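Local coordinates for protein pyridine synthase TbtD (Thermobispora bispora, PDB 5WA4) that probably catalyses the formal [4+2] aza-cycloaddition that forms the central pyridine ring during biosynthesis of the thiopeptide antibiotic thiomuracin, at residues 164-169 against 224-229; 172-177 against 232-237. All coordinates share one frame; numbering follows the deposited sequence.

Interaction 1. Residues 164-169 against 224-229; sequences LPTIAF and TERLIA
Thr166 and Phe169 of helix 164-178 reach across to Arg226 and Leu227 of helix 220-235. This is a helix-helix packing contact in the helical part of a lantibiotic dehydratase C-terminal-type protein. The short segments cross at -49°, with their axes 12.1 Å apart at closest approach, so only side chains meet across the gap. Thr166 comes first. Its methyl CG2 is anti to the backbone N (which puts OG1 beside that N) and lies over one face of the Arg226 guanidinium, toward the rim. Thr166 CG2 is 3.8 Å from Arg226 NE. Thr166 OG1 turns to Ser163 OG and makes a weak hydrogen bond to the backbone of the bound peptide. One turn on, Phe169, whose CB is directed at the second helix, carries its ring there with CG anti to the backbone N (chi1 -179°). The CD of Arg226 approaches its ring obliquely, 4.3 Å from Phe169 CD1. Arg226 NE forms a salt bridge with Asp170, just past the first segment. Thus the charged end is held by the same helix that its aliphatic part packs on. At the far end of the phenyl ring, Leu227 CB sits near the ring plane, at the edge, 4.2 Å from Phe169 CZ.

Interaction 2. Residues 172-177 against 232-237; sequences VVATAH and SSAESA
His177 and Glu235 make the polar link of this contact. His177 NE2 donates a hydrogen bond to Glu235 OE1 at 2.8 Å, with an N-H...O angle of 152°. The fit is not coplanar. The imidazole and carboxylate planes are 32° apart, and the donor meets OE1 from above the carboxylate plane. Beside this bond lies a small apolar patch. Ala234 CB sits at the edge of the imidazole, 4.3 Å from His177 CD2. It also packs on Ala174, with 4.3 Å between Ala174 CB and Ala234 CB. These small residues allow a close approach: Ala174 CA and Ala234 CA are 5.6 Å apart.

The next shell fixes the polar groups. His177 CG is anti to the backbone N (chi1 -169°), which carries the ring out toward helix 220-235. Its other nitrogen, ND1, is hydrogen-bonded to Leu184 N, so the imidazole is gripped at both nitrogens and its rotation is set. A proton on NE2 then makes ND1 the acceptor. Glu235 lies in the last part of helix 220-235, where Ser232 O accepts from Glu235 N.

Further out, Val246 of helix 244-265 packs on Ala174 and Ser233. Helix 307-328 touches Val172, Thr175 and Ala176, while helix 184-201 meets Val172, Val173 and Ala176.

Interactions 1 and 2 are successive contacts between helices 164-178 and 220-235, with centres about 11 Å apart. Leu227 of interaction 1 joins them: its CG lies 4.2 Å from Val173 CG1 in the first segment of interaction 2. The spacing changes along the pair. The nearest CA atoms are 8.6 Å apart in interaction 1, between Phe169 and Leu227, but closer in interaction 2, where alanines meet. The surroundings differ too. The bound peptide, a leader fragment, packs on Pro165, Thr166, Phe169 and Arg226 of interaction 1. No other protein chain of the assembly touches 172-177 or 232-237.

Interaction 1. Residues 164-169 against 224-229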
loop_
_atom_site.group_PDB
_atom_site.type_symbol
_atom_site.label_atom_id
_atom_site.label_comp_id
_atom_site.label_asym_id
_atom_site.label_seq_id
_atom_site.Cartn_x
_atom_site.Cartn_y
_atom_site.Cartn_z
ATOM N N LEU E 164 -21.946 23.945 27.170
ATOM C CA LEU E 164 -21.756 22.503 26.967
ATOM C C LEU E 164 -20.298 22.113 26.648
ATOM O O LEU E 164 -19.799 21.121 27.197
ATOM C CB LEU E 164 -22.672 21.969 25.860
ATOM C CG LEU E 164 -22.464 20.468 25.666
ATOM C CD1 LEU E 164 -22.518 19.730 27.045
ATOM C CD2 LEU E 164 -23.474 19.891 24.671
ATOM N N PRO E 165 -19.610 22.882 25.776
ATOM C CA PRO E 165 -18.185 22.574 25.600
ATOM C C PRO E 165 -17.378 22.620 26.879
ATOM O O PRO E 165 -16.392 21.903 26.975
ATOM C CB PRO E 165 -17.719 23.664 24.630
ATOM C CG PRO E 165 -18.890 23.876 23.781
ATOM C CD PRO E 165 -20.080 23.785 24.715
ATOM N N THR E 166 -17.787 23.442 27.836
ATOM C CA THR E 166 -17.022 23.620 29.072
ATOM C C THR E 166 -17.263 22.440 29.995
ATOM O O THR E 166 -16.393 22.062 30.769
ATOM C CB THR E 166 -17.389 24.949 29.804
ATOM O OG1 THR E 166 -17.407 26.023 28.856
ATOM C CG2 THR E 166 -16.367 25.277 30.914
ATOM N N ILE E 167 -18.450 21.861 29.922
ATOM C CA ILE E 167 -18.675 20.626 30.634
ATOM C C ILE E 167 -17.773 19.541 30.030
ATOM O O ILE E 167 -17.026 18.867 30.752
ATOM C CB ILE E 167 -20.141 20.204 30.582
ATOM C CG1 ILE E 167 -20.993 21.251 31.322
ATOM C CG2 ILE E 167 -20.298 18.794 31.163
ATOM C CD1 ILE E 167 -22.516 21.005 31.288
ATOM N N ALA E 168 -17.808 19.419 28.707
ATOM C CA ALA E 168 -16.972 18.457 28.008
ATOM C C ALA E 168 -15.496 18.674 28.305
ATOM O O ALA E 168 -14.750 17.710 28.465
ATOM C CB ALA E 168 -17.210 18.514 26.542
ATOM N N PHE E 169 -15.061 19.923 28.399
ATOM C CA PHE E 169 -13.653 20.153 28.693
ATOM C C PHE E 169 -13.308 19.521 30.041
ATOM O O PHE E 169 -12.344 18.761 30.142
ATOM C CB PHE E 169 -13.329 21.644 28.690
ATOM C CG PHE E 169 -11.875 21.963 28.969
ATOM C CD1 PHE E 169 -11.438 22.199 30.266
ATOM C CD2 PHE E 169 -10.954 22.031 27.940
ATOM C CE1 PHE E 169 -10.101 22.496 30.524
ATOM C CE2 PHE E 169 -9.613 22.339 28.196
ATOM C CZ PHE E 169 -9.192 22.575 29.487
ATOM N N THR E 224 -5.455 27.269 30.888
ATOM C CA THR E 224 -4.439 26.626 31.704
ATOM C C THR E 224 -4.861 26.551 33.153
ATOM O O THR E 224 -4.610 25.553 33.831
ATOM C CB THR E 224 -3.106 27.362 31.650
ATOM O OG1 THR E 224 -3.335 28.762 31.859
ATOM C CG2 THR E 224 -2.414 27.133 30.327
ATOM N N GLU E 225 -5.501 27.608 33.637
ATOM C CA GLU E 225 -5.819 27.645 35.056
ATOM C C GLU E 225 -7.125 26.900 35.379
ATOM O O GLU E 225 -7.327 26.478 36.529
ATOM C CB GLU E 225 -5.828 29.094 35.561
ATOM C CG GLU E 225 -4.396 29.595 35.830
ATOM C CD GLU E 225 -4.295 31.096 36.021
ATOM O OE1 GLU E 225 -5.276 31.807 35.710
ATOM O OE2 GLU E 225 -3.228 31.572 36.470
ATOM N N ARG E 226 -7.974 26.669 34.377
ATOM C CA ARG E 226 -9.074 25.729 34.587
ATOM C C ARG E 226 -8.593 24.259 34.525
ATOM O O ARG E 226 -9.141 23.391 35.201
ATOM C CB ARG E 226 -10.188 25.947 33.581
ATOM C CG ARG E 226 -11.449 25.284 34.032
ATOM C CD ARG E 226 -12.527 25.327 33.006
ATOM N NE ARG E 226 -13.737 24.716 33.544
ATOM C CZ ARG E 226 -14.586 25.336 34.359
ATOM N NH1 ARG E 226 -14.331 26.577 34.738
ATOM N NH2 ARG E 226 -15.685 24.723 34.795
ATOM N N LEU E 227 -7.562 23.988 33.731
ATOM C CA LEU E 227 -7.041 22.638 33.620
ATOM C C LEU E 227 -6.302 22.246 34.907
ATOM O O LEU E 227 -6.486 21.150 35.423
ATOM C CB LEU E 227 -6.132 22.506 32.394
ATOM C CG LEU E 227 -5.343 21.204 32.219
ATOM C CD1 LEU E 227 -5.363 20.810 30.765
ATOM C CD2 LEU E 227 -3.910 21.342 32.684
ATOM N N ILE E 228 -5.483 23.153 35.427
ATOM C CA ILE E 228 -4.927 23.011 36.773
ATOM C C ILE E 228 -6.025 22.775 37.827
ATOM O O ILE E 228 -5.857 21.978 38.746
ATOM C CB ILE E 228 -4.113 24.254 37.176
ATOM C CG1 ILE E 228 -2.928 24.438 36.232
ATOM C CG2 ILE E 228 -3.603 24.116 38.594
ATOM C CD1 ILE E 228 -2.064 25.621 36.573
ATOM N N ALA E 229 -7.156 23.457 37.679
ATOM C CA ALA E 229 -8.244 23.330 38.640
ATOM C C ALA E 229 -9.069 22.039 38.456
ATOM O O ALA E 229 -9.556 21.469 39.442
ATOM C CB ALA E 229 -9.150 24.561 38.564
#

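Interaction 2. Residues 172-177 against 232-237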
loop_
_atom_site.group_PDB
_atom_site.type_symbol
_atom_site.label_atom_id
_atom_site.label_comp_id
_atom_site.label_asym_id
_atom_site.label_seq_id
_atom_site.Cartn_x
_atom_site.Cartn_y
_atom_site.Cartn_z
ATOM N N VAL E 172 -13.530 15.456 29.953
ATOM C CA VAL E 172 -12.423 14.918 29.164
ATOM C C VAL E 172 -11.086 15.034 29.901
ATOM O O VAL E 172 -10.351 14.069 30.003
ATOM C CB VAL E 172 -12.353 15.624 27.786
ATOM C CG1 VAL E 172 -10.938 15.739 27.280
ATOM C CG2 VAL E 172 -13.240 14.909 26.790
ATOM N N VAL E 173 -10.781 16.211 30.425
ATOM C CA VAL E 173 -9.542 16.419 31.173
ATOM C C VAL E 173 -9.467 15.531 32.428
ATOM O O VAL E 173 -8.412 14.991 32.744
ATOM C CB VAL E 173 -9.389 17.908 31.606
ATOM C CG1 VAL E 173 -8.149 18.107 32.469
ATOM C CG2 VAL E 173 -9.325 18.820 30.402
ATOM N N ALA E 174 -10.590 15.390 33.131
ATOM C CA ALA E 174 -10.613 14.713 34.426
ATOM C C ALA E 174 -10.335 13.217 34.276
ATOM O O ALA E 174 -9.554 12.632 35.045
ATOM C CB ALA E 174 -11.939 14.934 35.121
ATOM N N THR E 175 -10.978 12.612 33.279
ATOM C CA THR E 175 -10.748 11.221 32.938
ATOM C C THR E 175 -9.276 10.941 32.580
ATOM O O THR E 175 -8.696 9.934 33.043
ATOM C CB THR E 175 -11.666 10.796 31.794
ATOM O OG1 THR E 175 -13.025 11.006 32.200
ATOM C CG2 THR E 175 -11.482 9.328 31.459
ATOM N N ALA E 176 -8.657 11.810 31.783
ATOM C CA ALA E 176 -7.269 11.560 31.388
ATOM C C ALA E 176 -6.329 11.741 32.553
ATOM O O ALA E 176 -5.250 11.157 32.564
ATOM C CB ALA E 176 -6.842 12.457 30.255
ATOM N N HIS E 177 -6.711 12.562 33.534
ATOM C CA HIS E 177 -5.800 12.802 34.658
ATOM C C HIS E 177 -5.936 11.691 35.698
ATOM O O HIS E 177 -4.942 11.134 36.170
ATOM C CB HIS E 177 -6.043 14.166 35.311
ATOM C CG HIS E 177 -4.970 14.554 36.277
ATOM N ND1 HIS E 177 -3.629 14.476 35.967
ATOM C CD2 HIS E 177 -5.034 14.971 37.565
ATOM C CE1 HIS E 177 -2.913 14.853 37.012
ATOM N NE2 HIS E 177 -3.741 15.158 37.993
ATOM N N SER E 232 -7.072 19.159 39.753
ATOM C CA SER E 232 -7.151 19.205 41.217
ATOM C C SER E 232 -8.384 18.475 41.750
ATOM O O SER E 232 -8.267 17.603 42.606
ATOM C CB SER E 232 -7.163 20.655 41.722
ATOM O OG SER E 232 -5.921 21.309 41.513
ATOM N N SER E 233 -9.566 18.823 41.250
ATOM C CA SER E 233 -10.794 18.117 41.634
ATOM C C SER E 233 -10.808 16.670 41.174
ATOM O O SER E 233 -11.758 15.941 41.434
ATOM C CB SER E 233 -12.033 18.819 41.076
ATOM O OG SER E 233 -12.362 19.957 41.836
ATOM N N ALA E 234 -9.766 16.257 40.468
ATOM C CA ALA E 234 -9.733 14.917 39.948
ATOM C C ALA E 234 -8.867 14.003 40.804
ATOM O O ALA E 234 -9.046 12.778 40.767
ATOM C CB ALA E 234 -9.247 14.928 38.535
ATOM N N GLU E 235 -7.962 14.592 41.592
ATOM C CA GLU E 235 -7.027 13.804 42.389
ATOM C C GLU E 235 -7.197 13.894 43.912
ATOM O O GLU E 235 -7.233 12.865 44.574
ATOM C CB GLU E 235 -5.587 14.172 42.011
ATOM C CG GLU E 235 -5.210 15.629 42.185
ATOM C CD GLU E 235 -3.795 15.937 41.695
ATOM O OE1 GLU E 235 -3.323 15.263 40.755
ATOM O OE2 GLU E 235 -3.137 16.833 42.275
ATOM N N SER E 236 -7.349 15.112 44.432
ATOM C CA SER E 236 -7.394 15.453 45.869
ATOM C C SER E 236 -7.227 14.333 46.918
ATOM O O SER E 236 -6.214 14.282 47.634
ATOM C CB SER E 236 -8.709 16.193 46.150
ATOM O OG SER E 236 -9.712 15.313 46.617
ATOM N N ALA E 237 -8.221 13.453 47.009
ATOM C CA ALA E 237 -8.253 12.428 48.050
ATOM C C ALA E 237 -9.032 12.952 49.255
ATOM O O ALA E 237 -8.491 13.066 50.361
#